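Local coordinates for protein CalG4 (Micromonospora echinospora, PDB 3IA7) that has the two-domain architecture of the GT-B clan, with two Rossmann-like halves, and carries a C-terminal domain of the erythromycin biosynthesis protein CIII-like family, at residues H6-N11 and R34-T39; E53-K58 and L91-E96; V233-L238 and R299-H304. All coordinates share one frame; numbering follows the deposited sequence.

Interactions 1 and 2 belong to the N-terminal Rossmann-like half of the GT-B fold and interaction 3 to the C-terminal half. Along the chain they follow one another, each closing before the next opens. Interactions 1 and 2 have centres about 9 Å apart and touch, because strands 34-39 and 53-56 are neighbours in one parallel sheet: Tyr37 N lies 2.8 Å from Glu53 O, probably a hydrogen bond, and Thr36 packs on Val55. Interaction 3 lies across the centre of the chain, its own centre about 35 Å from that of interaction 1. It pairs the first and fourth strands of the second sheet, whereas interaction 1 pairs the first and second strands of the first.

Interaction 1 (H6-N11 and R34-T39); sequences HILFAN and RITYVT
His6 and Arg34 stack flat at the start of the two paired strands, the guanidinium lying over one face of the imidazole with centres 4.0 Å apart and planes only 1° out of parallel. The imidazole is carried over the neighbouring strand because CG lies anti to the backbone N (chi1 -176°), and at its edge NE2 shares a nearly straight hydrogen bond of 2.8 Å with Thr36 OG1. Arg34 NE has a second partner in a salt bridge to Glu53, which ties the guanidinium to strand 53-56 as well.

Between the backbones, parallel pairing alternates from Ile7 N to Arg34 O (2.7 Å) through to Val38 N and Phe9 O (2.8 Å). These are the two strands of a beta-alpha-beta unit, strand 6-10, helix 15-30 and strand 34-39, at the start of the N-terminal Rossmann-like domain.

Apolar contacts fill the face turned to helix 15-30. Phe9 CD1 touches Ile35 CG2 at 3.6 Å, while Phe9 CB rests 3.4 Å from Tyr37 CD1. The two rings run nearly parallel, planes at 11°, but are slid apart, with centroids separated by 5.6 Å and little overlap.

Where strand 6-10 gives way to a loop, Asn11 ND2 donates to Tyr37 OH over 3.0 Å. The amide nitrogen also reaches His17 O, and the phenol oxygen Ser21 OG.

Interaction 2 (E53-K58 and L91-E96); sequences EVVLYK and LRAAEE
Tyr57 OH is gripped by two groups, the carboxylate of Glu86 and the backbone N of Gln13, while the root of the same side chain lies against Ala93 on helix 75-98. The residue thus works at both ends: its polar tip is bonded beyond the contact, and its CB packs on Ala93 CB at 3.7 Å. CG sits between the backbone N and the carbonyl carbon, with chi1 at 86°, and this torsion leads the ring away from the 91-96 turn of helix even though the CB itself points toward it.

Ala93 is the bump on the helical side. Its methyl enters the bend where strand 53-56 passes into the following loop and touches Leu56 O at 3.7 Å as well as the methylene of Tyr57. Val55 comes in from the strand, roughly at right angles to Tyr57 as seen from this methyl. Its CG1 reaches the backbone, lying 3.6 Å from Ala93 O, and is a looser neighbour of Ala93 CB at 4.2 Å. Across the two segments the contact is therefore made by van der Waals packing, and the small alanine side chain lets the chains come close: Tyr57 and Ala93 have CA atoms 5.6 Å apart.

The strand and helix axes approach to 8.3 Å at an angle of 124°. Val55 and Tyr57 also rest on Val38 of the adjoining strand. Helix 75-98 here covers one face at the border of the parallel sheet, as it carries the chain from edge strand 53-56 over strands 34-39 and 6-10 to strand 105-109, the long crossover of a Rossmann-like domain.

Interaction 3 (V233-L238 and R299-H304); sequences VLLVSL and RACLTH
Leu234 CD1 fills the hollow between Ala300 and Leu302 on the neighbouring strand, resting on the peptide 3.5 Å from Ala300 O. One wall is Ala300 CB at 4.0 Å, the other Leu302 CB. With chi1 near 175°, the leucine leans toward its neighbour instead of standing upright on the sheet. Further along this face Val236 and Leu302 lie side by side and point the same way, Val236 CG2 meeting Leu302 CD2 at 4.1 Å. On the reverse face the smaller Cys301 tucks in beside Leu235, its SG 3.7 Å from Leu235 O.

The strands beneath run parallel, held by bonds such as Leu302 N to Leu235 O (2.7 Å) and Ser237 N to Leu302 O (2.9 Å). At the start of the pair a water takes the N-H of Val233 and, weakly, that of Arg299 NE.

At the far end the imidazole of His304 lies flat over the Leu238 peptide, with Leu238 O 3.5 Å above the ring plane and over its centre. Its ND1 makes a weak, long bond to Ser237 O and another weak one to Thr303 OG1.

Leu234 and Leu302 pack against helix 246-256, and Leu235 against helix 291-295 on the opposite face. Strands 262-266 and 320-322 flank the pair, which puts it inside the C-terminal Rossmann-like sheet.

Interaction 1 (H6-N11 and R34-T39)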
loop_
_atom_site.group_PDB
_atom_site.type_symbol
_atom_site.label_atom_id
_atom_site.label_comp_id
_atom_site.label_asym_id
_atom_site.label_seq_id
_atom_site.Cartn_x
_atom_site.Cartn_y
_atom_site.Cartn_z
ATOM N N HIS A 6 15.714 20.287 0.622
ATOM C CA HIS A 6 16.368 19.243 -0.135
ATOM C C HIS A 6 16.766 18.153 0.867
ATOM O O HIS A 6 17.603 18.367 1.771
ATOM C CB HIS A 6 17.595 19.766 -0.889
ATOM C CG HIS A 6 18.242 18.720 -1.755
ATOM N ND1 HIS A 6 19.475 18.893 -2.346
ATOM C CD2 HIS A 6 17.822 17.483 -2.118
ATOM C CE1 HIS A 6 19.776 17.816 -3.058
ATOM N NE2 HIS A 6 18.791 16.947 -2.942
ATOM N N ILE A 7 16.123 16.998 0.739
ATOM C CA ILE A 7 16.318 15.965 1.730
ATOM C C ILE A 7 16.974 14.765 1.070
ATOM O O ILE A 7 16.437 14.229 0.083
ATOM C CB ILE A 7 14.952 15.572 2.371
ATOM C CG1 ILE A 7 14.322 16.814 3.083
ATOM C CG2 ILE A 7 15.225 14.413 3.360
ATOM C CD1 ILE A 7 12.975 16.531 3.788
ATOM N N LEU A 8 18.124 14.336 1.573
ATOM C CA LEU A 8 18.790 13.148 0.996
ATOM C C LEU A 8 18.557 11.900 1.852
ATOM O O LEU A 8 18.724 11.955 3.093
ATOM C CB LEU A 8 20.271 13.387 0.800
ATOM C CG LEU A 8 21.048 12.099 0.500
ATOM C CD1 LEU A 8 20.940 11.845 -0.994
ATOM C CD2 LEU A 8 22.489 12.262 0.891
ATOM N N PHE A 9 18.139 10.818 1.202
ATOM C CA PHE A 9 18.036 9.515 1.878
ATOM C C PHE A 9 19.219 8.651 1.467
ATOM O O PHE A 9 19.490 8.442 0.294
ATOM C CB PHE A 9 16.754 8.785 1.467
ATOM C CG PHE A 9 15.527 9.254 2.151
ATOM C CD1 PHE A 9 15.041 10.554 1.961
ATOM C CD2 PHE A 9 14.799 8.378 2.951
ATOM C CE1 PHE A 9 13.858 10.986 2.602
ATOM C CE2 PHE A 9 13.605 8.792 3.587
ATOM C CZ PHE A 9 13.144 10.122 3.417
ATOM N N ALA A 10 19.930 8.148 2.442
ATOM C CA ALA A 10 20.995 7.144 2.190
ATOM C C ALA A 10 20.517 5.786 2.698
ATOM O O ALA A 10 20.240 5.633 3.927
ATOM C CB ALA A 10 22.301 7.565 2.905
ATOM N N ASN A 11 20.438 4.790 1.805
ATOM C CA ASN A 11 19.974 3.478 2.191
ATOM C C ASN A 11 20.768 2.384 1.476
ATOM O O ASN A 11 21.391 2.626 0.422
ATOM C CB ASN A 11 18.468 3.285 1.887
ATOM C CG ASN A 11 17.777 2.290 2.872
ATOM O OD1 ASN A 11 18.416 1.503 3.587
ATOM N ND2 ASN A 11 16.474 2.403 2.965
ATOM N N ARG A 34 12.211 18.277 -2.107
ATOM C CA ARG A 34 13.048 17.639 -3.122
ATOM C C ARG A 34 13.782 16.480 -2.446
ATOM O O ARG A 34 14.577 16.694 -1.493
ATOM C CB ARG A 34 14.080 18.645 -3.641
ATOM C CG ARG A 34 15.031 18.007 -4.655
ATOM C CD ARG A 34 16.097 18.976 -5.118
ATOM N NE ARG A 34 17.070 18.247 -5.934
ATOM C CZ ARG A 34 18.239 18.749 -6.318
ATOM N NH1 ARG A 34 18.613 19.961 -5.910
ATOM N NH2 ARG A 34 19.038 18.022 -7.092
ATOM N N ILE A 35 13.489 15.260 -2.890
ATOM C CA ILE A 35 14.083 14.072 -2.314
ATOM C C ILE A 35 15.085 13.431 -3.263
ATOM O O ILE A 35 14.785 13.172 -4.449
ATOM C CB ILE A 35 13.019 12.989 -1.926
ATOM C CG1 ILE A 35 11.766 13.614 -1.276
ATOM C CG2 ILE A 35 13.711 11.826 -1.091
ATOM C CD1 ILE A 35 12.097 14.354 0.104
ATOM N N THR A 36 16.307 13.233 -2.765
ATOM C CA THR A 36 17.316 12.515 -3.500
ATOM C C THR A 36 17.554 11.236 -2.699
ATOM O O THR A 36 17.526 11.272 -1.466
ATOM C CB THR A 36 18.600 13.350 -3.598
ATOM O OG1 THR A 36 18.325 14.575 -4.321
ATOM C CG2 THR A 36 19.720 12.575 -4.325
ATOM N N TYR A 37 17.810 10.128 -3.377
ATOM C CA TYR A 37 17.794 8.856 -2.694
ATOM C C TYR A 37 18.924 7.992 -3.274
ATOM O O TYR A 37 18.943 7.727 -4.498
ATOM C CB TYR A 37 16.405 8.188 -2.864
ATOM C CG TYR A 37 16.124 7.014 -1.900
ATOM C CD1 TYR A 37 15.083 7.081 -0.987
ATOM C CD2 TYR A 37 16.844 5.820 -1.981
ATOM C CE1 TYR A 37 14.803 6.030 -0.126
ATOM C CE2 TYR A 37 16.584 4.739 -1.099
ATOM C CZ TYR A 37 15.555 4.876 -0.163
ATOM O OH TYR A 37 15.234 3.817 0.671
ATOM N N VAL A 38 19.851 7.575 -2.392
ATOM C CA VAL A 38 20.959 6.708 -2.804
ATOM C C VAL A 38 20.549 5.230 -2.765
ATOM O O VAL A 38 20.176 4.662 -1.689
ATOM C CB VAL A 38 22.242 6.956 -1.937
ATOM C CG1 VAL A 38 23.456 6.086 -2.413
ATOM C CG2 VAL A 38 22.605 8.493 -1.879
ATOM N N THR A 39 20.642 4.593 -3.932
ATOM C CA THR A 39 20.284 3.196 -4.046
ATOM C C THR A 39 20.976 2.533 -5.243
ATOM O O THR A 39 21.838 3.141 -5.870
ATOM C CB THR A 39 18.737 2.983 -4.095
ATOM O OG1 THR A 39 18.454 1.586 -3.884
ATOM C CG2 THR A 39 18.144 3.530 -5.481
#

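Interaction 2 (E53-K58 and L91-E96)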
loop_
_atom_site.group_PDB
_atom_site.type_symbol
_atom_site.label_atom_id
_atom_site.label_comp_id
_atom_site.label_asym_id
_atom_site.label_seq_id
_atom_site.Cartn_x
_atom_site.Cartn_y
_atom_site.Cartn_z
ATOM N N GLU A 53 14.464 11.474 -6.708
ATOM C CA GLU A 53 15.549 11.403 -7.689
ATOM C C GLU A 53 16.571 10.414 -7.164
ATOM O O GLU A 53 16.822 10.421 -5.966
ATOM C CB GLU A 53 16.286 12.756 -7.768
ATOM C CG GLU A 53 15.517 13.899 -8.363
ATOM C CD GLU A 53 16.339 15.187 -8.321
ATOM O OE1 GLU A 53 15.817 16.215 -7.827
ATOM O OE2 GLU A 53 17.523 15.135 -8.734
ATOM N N VAL A 54 17.233 9.660 -8.041
ATOM C CA VAL A 54 18.128 8.569 -7.597
ATOM C C VAL A 54 19.609 8.950 -7.836
ATOM O O VAL A 54 19.958 9.505 -8.889
ATOM C CB VAL A 54 17.753 7.246 -8.285
ATOM C CG1 VAL A 54 18.883 6.135 -8.189
ATOM C CG2 VAL A 54 16.448 6.684 -7.692
ATOM N N VAL A 55 20.437 8.639 -6.851
ATOM C CA VAL A 55 21.888 8.639 -6.963
ATOM C C VAL A 55 22.273 7.160 -6.856
ATOM O O VAL A 55 22.037 6.508 -5.809
ATOM C CB VAL A 55 22.543 9.427 -5.805
ATOM C CG1 VAL A 55 24.103 9.109 -5.741
ATOM C CG2 VAL A 55 22.285 10.944 -5.984
ATOM N N LEU A 56 22.837 6.610 -7.927
ATOM C CA LEU A 56 23.222 5.170 -7.901
ATOM C C LEU A 56 24.550 4.922 -7.200
ATOM O O LEU A 56 25.497 5.740 -7.311
ATOM C CB LEU A 56 23.365 4.609 -9.334
ATOM C CG LEU A 56 22.088 4.661 -10.172
ATOM C CD1 LEU A 56 22.447 4.230 -11.607
ATOM C CD2 LEU A 56 21.056 3.745 -9.566
ATOM N N TYR A 57 24.612 3.795 -6.485
ATOM C CA TYR A 57 25.878 3.288 -5.988
ATOM C C TYR A 57 25.980 1.815 -6.417
ATOM O O TYR A 57 24.971 1.168 -6.766
ATOM C CB TYR A 57 25.990 3.512 -4.442
ATOM C CG TYR A 57 25.364 2.419 -3.567
ATOM C CD1 TYR A 57 26.151 1.357 -3.062
ATOM C CD2 TYR A 57 23.988 2.413 -3.279
ATOM C CE1 TYR A 57 25.578 0.358 -2.246
ATOM C CE2 TYR A 57 23.438 1.423 -2.454
ATOM C CZ TYR A 57 24.244 0.417 -1.940
ATOM O OH TYR A 57 23.685 -0.609 -1.170
ATOM N N LYS A 58 27.215 1.320 -6.387
ATOM C CA LYS A 58 27.538 -0.043 -6.694
ATOM C C LYS A 58 27.712 -0.811 -5.386
ATOM O O LYS A 58 28.587 -0.502 -4.572
ATOM C CB LYS A 58 28.843 -0.092 -7.483
ATOM C CG LYS A 58 29.421 -1.508 -7.600
ATOM C CD LYS A 58 28.724 -2.285 -8.683
ATOM C CE LYS A 58 29.495 -3.590 -8.996
ATOM N NZ LYS A 58 28.614 -4.424 -9.895
ATOM N N LEU A 91 28.601 6.338 0.951
ATOM C CA LEU A 91 29.242 7.606 1.300
ATOM C C LEU A 91 29.926 8.255 0.066
ATOM O O LEU A 91 29.681 9.431 -0.262
ATOM C CB LEU A 91 30.247 7.328 2.464
ATOM C CG LEU A 91 31.124 8.441 3.038
ATOM C CD1 LEU A 91 30.241 9.427 3.749
ATOM C CD2 LEU A 91 32.052 7.779 4.040
ATOM N N ARG A 92 30.759 7.501 -0.642
ATOM C CA ARG A 92 31.443 8.059 -1.816
ATOM C C ARG A 92 30.443 8.476 -2.896
ATOM O O ARG A 92 30.664 9.499 -3.552
ATOM C CB ARG A 92 32.459 7.070 -2.430
ATOM C CG ARG A 92 33.700 6.819 -1.490
ATOM C CD ARG A 92 34.651 5.805 -2.080
ATOM N NE ARG A 92 35.727 5.513 -1.136
ATOM C CZ ARG A 92 36.665 4.595 -1.338
ATOM N NH1 ARG A 92 36.663 3.844 -2.450
ATOM N NH2 ARG A 92 37.593 4.431 -0.408
ATOM N N ALA A 93 29.401 7.653 -3.157
ATOM C CA ALA A 93 28.440 7.966 -4.241
ATOM C C ALA A 93 27.709 9.264 -3.943
ATOM O O ALA A 93 27.497 10.058 -4.836
ATOM C CB ALA A 93 27.389 6.884 -4.384
ATOM N N ALA A 94 27.263 9.424 -2.702
ATOM C CA ALA A 94 26.506 10.612 -2.272
ATOM C C ALA A 94 27.390 11.869 -2.357
ATOM O O ALA A 94 26.952 12.895 -2.874
ATOM C CB ALA A 94 26.035 10.445 -0.871
ATOM N N GLU A 95 28.633 11.762 -1.889
ATOM C CA GLU A 95 29.566 12.920 -1.968
ATOM C C GLU A 95 29.895 13.326 -3.405
ATOM O O GLU A 95 29.866 14.513 -3.751
ATOM C CB GLU A 95 30.822 12.622 -1.194
ATOM C CG GLU A 95 30.531 12.543 0.330
ATOM C CD GLU A 95 31.804 12.588 1.160
ATOM O OE1 GLU A 95 32.788 13.173 0.716
ATOM O OE2 GLU A 95 31.827 12.114 2.298
ATOM N N GLU A 96 30.158 12.333 -4.249
ATOM C CA GLU A 96 30.458 12.584 -5.652
ATOM C C GLU A 96 29.247 13.257 -6.330
ATOM O O GLU A 96 29.407 14.253 -7.037
ATOM C CB GLU A 96 30.855 11.269 -6.357
ATOM C CG GLU A 96 31.307 11.401 -7.835
ATOM C CD GLU A 96 30.187 11.844 -8.756
ATOM O OE1 GLU A 96 29.090 11.230 -8.771
ATOM O OE2 GLU A 96 30.396 12.842 -9.497
#

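Interaction 3 (V233-L238 and R299-H304)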
loop_
_atom_site.group_PDB
_atom_site.type_symbol
_atom_site.label_atom_id
_atom_site.label_comp_id
_atom_site.label_asym_id
_atom_site.label_seq_id
_atom_site.Cartn_x
_atom_site.Cartn_y
_atom_site.Cartn_z
ATOM N N VAL A 233 -9.645 -19.321 7.375
ATOM C CA VAL A 233 -8.671 -19.064 6.313
ATOM C C VAL A 233 -7.265 -19.040 6.954
ATOM O O VAL A 233 -7.057 -18.416 7.996
ATOM C CB VAL A 233 -8.940 -17.738 5.555
ATOM C CG1 VAL A 233 -7.804 -17.453 4.526
ATOM C CG2 VAL A 233 -10.309 -17.775 4.794
ATOM N N LEU A 234 -6.323 -19.727 6.313
ATOM C CA LEU A 234 -4.927 -19.652 6.668
ATOM C C LEU A 234 -4.134 -19.015 5.552
ATOM O O LEU A 234 -4.252 -19.433 4.377
ATOM C CB LEU A 234 -4.383 -21.056 6.964
ATOM C CG LEU A 234 -2.862 -21.177 7.245
ATOM C CD1 LEU A 234 -2.398 -20.469 8.557
ATOM C CD2 LEU A 234 -2.431 -22.623 7.252
ATOM N N LEU A 235 -3.306 -18.017 5.889
ATOM C CA LEU A 235 -2.303 -17.525 4.930
ATOM C C LEU A 235 -0.959 -18.150 5.268
ATOM O O LEU A 235 -0.510 -18.115 6.422
ATOM C CB LEU A 235 -2.196 -15.983 4.949
ATOM C CG LEU A 235 -1.090 -15.313 4.054
ATOM C CD1 LEU A 235 -1.275 -15.678 2.637
ATOM C CD2 LEU A 235 -1.135 -13.803 4.180
ATOM N N VAL A 236 -0.320 -18.700 4.268
ATOM C CA VAL A 236 1.010 -19.257 4.398
ATOM C C VAL A 236 1.978 -18.478 3.486
ATOM O O VAL A 236 1.751 -18.346 2.268
ATOM C CB VAL A 236 1.076 -20.745 3.959
ATOM C CG1 VAL A 236 2.539 -21.255 4.134
ATOM C CG2 VAL A 236 0.083 -21.584 4.759
ATOM N N SER A 237 3.055 -17.967 4.062
ATOM C CA SER A 237 4.020 -17.228 3.223
ATOM C C SER A 237 5.417 -17.367 3.782
ATOM O O SER A 237 5.582 -17.253 4.982
ATOM C CB SER A 237 3.625 -15.752 3.219
ATOM O OG SER A 237 4.506 -15.032 2.379
ATOM N N LEU A 238 6.432 -17.559 2.939
ATOM C CA LEU A 238 7.816 -17.596 3.427
ATOM C C LEU A 238 8.641 -16.446 2.868
ATOM O O LEU A 238 9.871 -16.464 2.932
ATOM C CB LEU A 238 8.497 -18.917 3.036
ATOM C CG LEU A 238 7.948 -20.237 3.617
ATOM C CD1 LEU A 238 8.894 -21.406 3.198
ATOM C CD2 LEU A 238 7.815 -20.154 5.126
ATOM N N ARG A 299 -7.709 -16.506 9.969
ATOM C CA ARG A 299 -7.745 -16.852 11.404
ATOM C C ARG A 299 -6.336 -16.979 11.941
ATOM O O ARG A 299 -6.121 -16.966 13.154
ATOM C CB ARG A 299 -8.399 -18.220 11.638
ATOM C CG ARG A 299 -9.772 -18.428 11.119
ATOM C CD ARG A 299 -10.917 -18.025 12.056
ATOM N NE ARG A 299 -12.194 -18.149 11.352
ATOM C CZ ARG A 299 -13.196 -18.962 11.689
ATOM N NH1 ARG A 299 -13.108 -19.752 12.757
ATOM N NH2 ARG A 299 -14.306 -18.988 10.956
ATOM N N ALA A 300 -5.379 -17.191 11.040
ATOM C CA ALA A 300 -3.999 -17.347 11.403
ATOM C C ALA A 300 -3.146 -17.125 10.176
ATOM O O ALA A 300 -3.631 -17.241 9.027
ATOM C CB ALA A 300 -3.697 -18.799 11.950
ATOM N N CYS A 301 -1.863 -16.919 10.448
ATOM C CA CYS A 301 -0.859 -16.806 9.377
ATOM C C CYS A 301 0.338 -17.657 9.739
ATOM O O CYS A 301 0.855 -17.541 10.863
ATOM C CB CYS A 301 -0.446 -15.319 9.242
ATOM S SG CYS A 301 0.809 -15.045 7.919
ATOM N N LEU A 302 0.822 -18.471 8.801
ATOM C CA LEU A 302 1.971 -19.264 9.014
ATOM C C LEU A 302 3.077 -18.639 8.183
ATOM O O LEU A 302 2.978 -18.599 6.942
ATOM C CB LEU A 302 1.716 -20.716 8.526
ATOM C CG LEU A 302 2.864 -21.727 8.503
ATOM C CD1 LEU A 302 3.506 -22.013 9.856
ATOM C CD2 LEU A 302 2.322 -23.030 7.905
ATOM N N THR A 303 4.131 -18.172 8.841
ATOM C CA THR A 303 5.096 -17.290 8.174
ATOM C C THR A 303 6.490 -17.466 8.725
ATOM O O THR A 303 6.665 -18.087 9.770
ATOM C CB THR A 303 4.670 -15.773 8.238
ATOM O OG1 THR A 303 5.591 -14.992 7.475
ATOM C CG2 THR A 303 4.692 -15.250 9.654
ATOM N N HIS A 304 7.486 -16.954 7.996
ATOM C CA HIS A 304 8.895 -16.990 8.421
ATOM C C HIS A 304 9.217 -16.033 9.599
ATOM O O HIS A 304 10.117 -16.300 10.400
ATOM C CB HIS A 304 9.838 -16.746 7.228
ATOM C CG HIS A 304 9.511 -15.508 6.444
ATOM N ND1 HIS A 304 8.228 -15.208 6.016
ATOM C CD2 HIS A 304 10.296 -14.492 6.007
ATOM C CE1 HIS A 304 8.233 -14.049 5.382
ATOM N NE2 HIS A 304 9.477 -13.599 5.349
HETATM O O HOH W 1 -11.236 -17.278 8.607
#